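Local atomic coordinates of fructooligosaccharide ABC transporter substrate-binding protein FusA (Streptococcus pneumoniae, PDB entry 5G5Y), a protein that binds short- and long-chain fructooligosaccharides, with a preference for tetrasaccharides and larger, and delivers them to an ABC transporter for import. Residues Y445-K449 and E462-Y466. Residues are numbered along the deposited sequence; the frame is centred on the assembly and turned at random.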
ATOM      1  N   TYR A 445      18.985  10.579   5.229  1.00 17.39           N
ATOM      2  CA  TYR A 445      20.346  10.695   4.642  1.00 16.64           C
ATOM      3  C   TYR A 445      20.414  10.175   3.201  1.00 15.88           C
ATOM      4  O   TYR A 445      21.004  10.796   2.301  1.00 15.51           O
ATOM      5  CB  TYR A 445      21.365   9.956   5.529  1.00 15.74           C
ATOM      6  CG  TYR A 445      22.740   9.868   4.943  1.00 15.90           C
ATOM      7  CD1 TYR A 445      23.583  10.986   4.913  1.00 17.05           C
ATOM      8  CD2 TYR A 445      23.215   8.682   4.411  1.00 16.02           C
ATOM      9  CE1 TYR A 445      24.848  10.900   4.355  1.00 17.29           C
ATOM     10  CE2 TYR A 445      24.467   8.585   3.848  1.00 16.29           C
ATOM     11  CZ  TYR A 445      25.291   9.711   3.812  1.00 17.55           C
ATOM     12  OH  TYR A 445      26.550   9.610   3.237  1.00 17.77           O
ATOM     13  N   ILE A 446      19.830   9.007   2.977  1.00 15.91           N
ATOM     14  CA  ILE A 446      19.778   8.437   1.639  1.00 14.90           C
ATOM     15  C   ILE A 446      19.109   9.426   0.644  1.00 13.98           C
ATOM     16  O   ILE A 446      19.625   9.677  -0.462  1.00 13.35           O
ATOM     17  CB  ILE A 446      19.034   7.085   1.648  1.00 15.41           C
ATOM     18  CG1 ILE A 446      19.917   6.011   2.297  1.00 16.44           C
ATOM     19  CG2 ILE A 446      18.636   6.657   0.225  1.00 15.49           C
ATOM     20  CD1 ILE A 446      19.157   4.801   2.723  1.00 17.84           C
ATOM     21  N   TYR A 447      17.984   9.992   1.033  1.00 13.84           N
ATOM     22  CA  TYR A 447      17.303  10.947   0.155  1.00 14.67           C
ATOM     23  C   TYR A 447      18.052  12.278   0.040  1.00 14.97           C
ATOM     24  O   TYR A 447      18.023  12.892  -1.003  1.00 13.98           O
ATOM     25  CB  TYR A 447      15.857  11.146   0.553  1.00 15.12           C
ATOM     26  CG  TYR A 447      14.942   9.968   0.175  1.00 15.47           C
ATOM     27  CD1 TYR A 447      14.980   9.380  -1.089  1.00 16.34           C
ATOM     28  CD2 TYR A 447      14.042   9.445   1.094  1.00 16.80           C
ATOM     29  CE1 TYR A 447      14.148   8.300  -1.409  1.00 15.85           C
ATOM     30  CE2 TYR A 447      13.208   8.375   0.784  1.00 16.50           C
ATOM     31  CZ  TYR A 447      13.264   7.814  -0.480  1.00 15.27           C
ATOM     32  OH  TYR A 447      12.427   6.777  -0.804  1.00 14.88           O
ATOM     33  N   ARG A 448      18.689  12.724   1.103  1.00 16.91           N
ATOM     34  CA  ARG A 448      19.460  13.971   1.029  1.00 18.00           C
ATOM     35  C   ARG A 448      20.596  13.839   0.002  1.00 16.88           C
ATOM     36  O   ARG A 448      20.759  14.701  -0.852  1.00 16.94           O
ATOM     37  CB  ARG A 448      20.017  14.368   2.393  1.00 20.84           C
ATOM     38  CG  ARG A 448      20.782  15.703   2.334  1.00 24.24           C
ATOM     39  CD  ARG A 448      21.284  16.183   3.687  1.00 26.84           C
ATOM     40  NE  ARG A 448      22.302  15.351   4.332  1.00 28.71           N
ATOM     41  CZ  ARG A 448      23.617  15.370   4.083  1.00 30.68           C
ATOM     42  NH1 ARG A 448      24.147  16.131   3.120  1.00 31.56           N
ATOM     43  NH2 ARG A 448      24.427  14.596   4.812  1.00 32.09           N
ATOM     44  N   LYS A 449      21.358  12.751   0.062  1.00 15.96           N
ATOM     45  CA  LYS A 449      22.460  12.560  -0.851  1.00 16.34           C
ATOM     46  C   LYS A 449      21.952  12.416  -2.288  1.00 15.97           C
ATOM     47  O   LYS A 449      22.512  13.007  -3.206  1.00 15.08           O
ATOM     48  CB  LYS A 449      23.304  11.347  -0.438  1.00 16.81           C
ATOM     49  CG  LYS A 449      23.997  11.520   0.912  1.00 17.64           C
ATOM     50  CD  LYS A 449      24.889  12.749   0.997  1.00 19.72           C
ATOM     51  CE  LYS A 449      25.916  12.756  -0.105  1.00 20.82           C
ATOM     52  NZ  LYS A 449      26.876  13.857   0.109  1.00 24.99           N
ATOM     53  N   GLU A 462      31.853  11.036  -4.339  1.00 16.27           N
ATOM     54  CA  GLU A 462      31.257  10.928  -3.024  1.00 16.27           C
ATOM     55  C   GLU A 462      30.706   9.524  -2.729  1.00 15.87           C
ATOM     56  O   GLU A 462      30.383   9.236  -1.571  1.00 14.25           O
ATOM     57  CB  GLU A 462      30.103  11.937  -2.905  1.00 17.42           C
ATOM     58  CG  GLU A 462      30.574  13.377  -2.897  1.00 19.66           C
ATOM     59  CD  GLU A 462      29.470  14.402  -2.676  1.00 20.82           C
ATOM     60  OE1 GLU A 462      28.314  14.026  -2.320  1.00 19.03           O
ATOM     61  OE2 GLU A 462      29.801  15.609  -2.798  1.00 21.56           O
ATOM     62  N   TRP A 463      30.604   8.690  -3.767  1.00 14.80           N
ATOM     63  CA  TRP A 463      29.932   7.386  -3.656  1.00 16.08           C
ATOM     64  C   TRP A 463      30.540   6.474  -2.594  1.00 17.30           C
ATOM     65  O   TRP A 463      29.809   5.937  -1.742  1.00 15.53           O
ATOM     66  CB  TRP A 463      29.865   6.709  -5.026  1.00 16.64           C
ATOM     67  CG  TRP A 463      29.144   5.377  -5.043  1.00 16.85           C
ATOM     68  CD1 TRP A 463      29.707   4.146  -5.171  1.00 17.81           C
ATOM     69  CD2 TRP A 463      27.733   5.175  -4.954  1.00 16.58           C
ATOM     70  NE1 TRP A 463      28.721   3.175  -5.157  1.00 17.47           N
ATOM     71  CE2 TRP A 463      27.503   3.784  -5.027  1.00 16.76           C
ATOM     72  CE3 TRP A 463      26.629   6.042  -4.820  1.00 15.71           C
ATOM     73  CZ2 TRP A 463      26.222   3.240  -4.966  1.00 16.66           C
ATOM     74  CZ3 TRP A 463      25.360   5.504  -4.775  1.00 16.55           C
ATOM     75  CH2 TRP A 463      25.165   4.111  -4.850  1.00 16.38           C
ATOM     76  N   ASP A 464      31.862   6.307  -2.626  1.00 19.30           N
ATOM     77  CA  ASP A 464      32.535   5.382  -1.691  1.00 21.05           C
ATOM     78  C   ASP A 464      32.358   5.823  -0.235  1.00 20.57           C
ATOM     79  O   ASP A 464      32.026   4.987   0.633  1.00 19.79           O
ATOM     80  CB  ASP A 464      34.022   5.166  -2.045  1.00 23.23           C
ATOM     81  CG  ASP A 464      34.228   4.217  -3.220  1.00 27.97           C
ATOM     82  OD1 ASP A 464      33.256   3.595  -3.724  1.00 31.75           O
ATOM     83  OD2 ASP A 464      35.395   4.074  -3.649  1.00 32.62           O
ATOM     84  N   ASP A 465      32.491   7.118   0.043  1.00 18.95           N
ATOM     85  CA  ASP A 465      32.278   7.585   1.434  1.00 20.08           C
ATOM     86  C   ASP A 465      30.815   7.442   1.888  1.00 18.38           C
ATOM     87  O   ASP A 465      30.527   7.242   3.068  1.00 16.48           O
ATOM     88  CB  ASP A 465      32.681   9.045   1.635  1.00 22.24           C
ATOM     89  CG  ASP A 465      34.198   9.247   1.706  1.00 25.51           C
ATOM     90  OD1 ASP A 465      34.952   8.281   1.814  1.00 26.89           O
ATOM     91  OD2 ASP A 465      34.631  10.411   1.657  1.00 27.48           O
ATOM     92  N   TYR A 466      29.892   7.607   0.948  1.00 17.21           N
ATOM     93  CA  TYR A 466      28.473   7.431   1.239  1.00 15.96           C
ATOM     94  C   TYR A 466      28.185   6.020   1.686  1.00 14.25           C
ATOM     95  O   TYR A 466      27.496   5.832   2.664  1.00 15.19           O
ATOM     96  CB  TYR A 466      27.647   7.800   0.018  1.00 15.72           C
ATOM     97  CG  TYR A 466      26.271   7.168  -0.158  1.00 16.22           C
ATOM     98  CD1 TYR A 466      25.143   7.737   0.432  1.00 16.26           C
ATOM     99  CD2 TYR A 466      26.090   6.074  -1.013  1.00 15.39           C
ATOM    100  CE1 TYR A 466      23.855   7.207   0.232  1.00 16.79           C
ATOM    101  CE2 TYR A 466      24.821   5.541  -1.227  1.00 16.23           C
ATOM    102  CZ  TYR A 466      23.708   6.109  -0.612  1.00 16.24           C
ATOM    103  OH  TYR A 466      22.470   5.622  -0.859  1.00 16.49           O
TER
HETATM  104  O   HOH W   1      20.926   7.809  -2.138  1.00 17.45           O
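Tyr466 lays its ring against Tyr445, Ile446 and Lys449 of the facing helix. The two phenol rings are tilted 26° to each other yet slid so far apart, with centroids 5.8 Å apart, that they barely overlap; contact is made where CE2 of Tyr445 meets CD1 of Tyr466 at 3.6 Å. With CG anti to the backbone N (chi1 173°), the Tyr445 ring is carried outward until its OH lies 3.5 Å from CA of Tyr466. Lys449 completes this packing: its CG sits over one face of the Tyr445 ring, offset toward the rim, and 4.0 Å from Tyr466 CD1. These residues pair helix 429-455 with helix 459-472 as an antiparallel helical hairpin. The axes of segments 445-449 and 462-466 come no closer than 12.5 Å and run almost exactly antiparallel, an instance of how large side chains let helices pair at a wide axial distance. On the buried side, the Tyr466 hydroxyl hydrogen-bonds to Ala222 O and accepts a bond from a water that also donates to Ile446 O. The second calcium site is close by: the Tyr466 side chain is about 5 Å from that of Asp223, one of its residues, and about 10 Å from a bound calcium ion, while Phe220 of the same site lies near Ile446. The other flank is polar and more open. There Lys449, bent at chi2 and chi3, swings NZ to within 2.8 Å of Glu462 OE1 in a salt bridge, approaching that oxygen from above the carboxylate plane, 42° out of it. Glu452 shares the ammonium group, while Trp453 NE1 and Asn458 ND2 hold the two oxygens of Glu462, probably restraining its rotation.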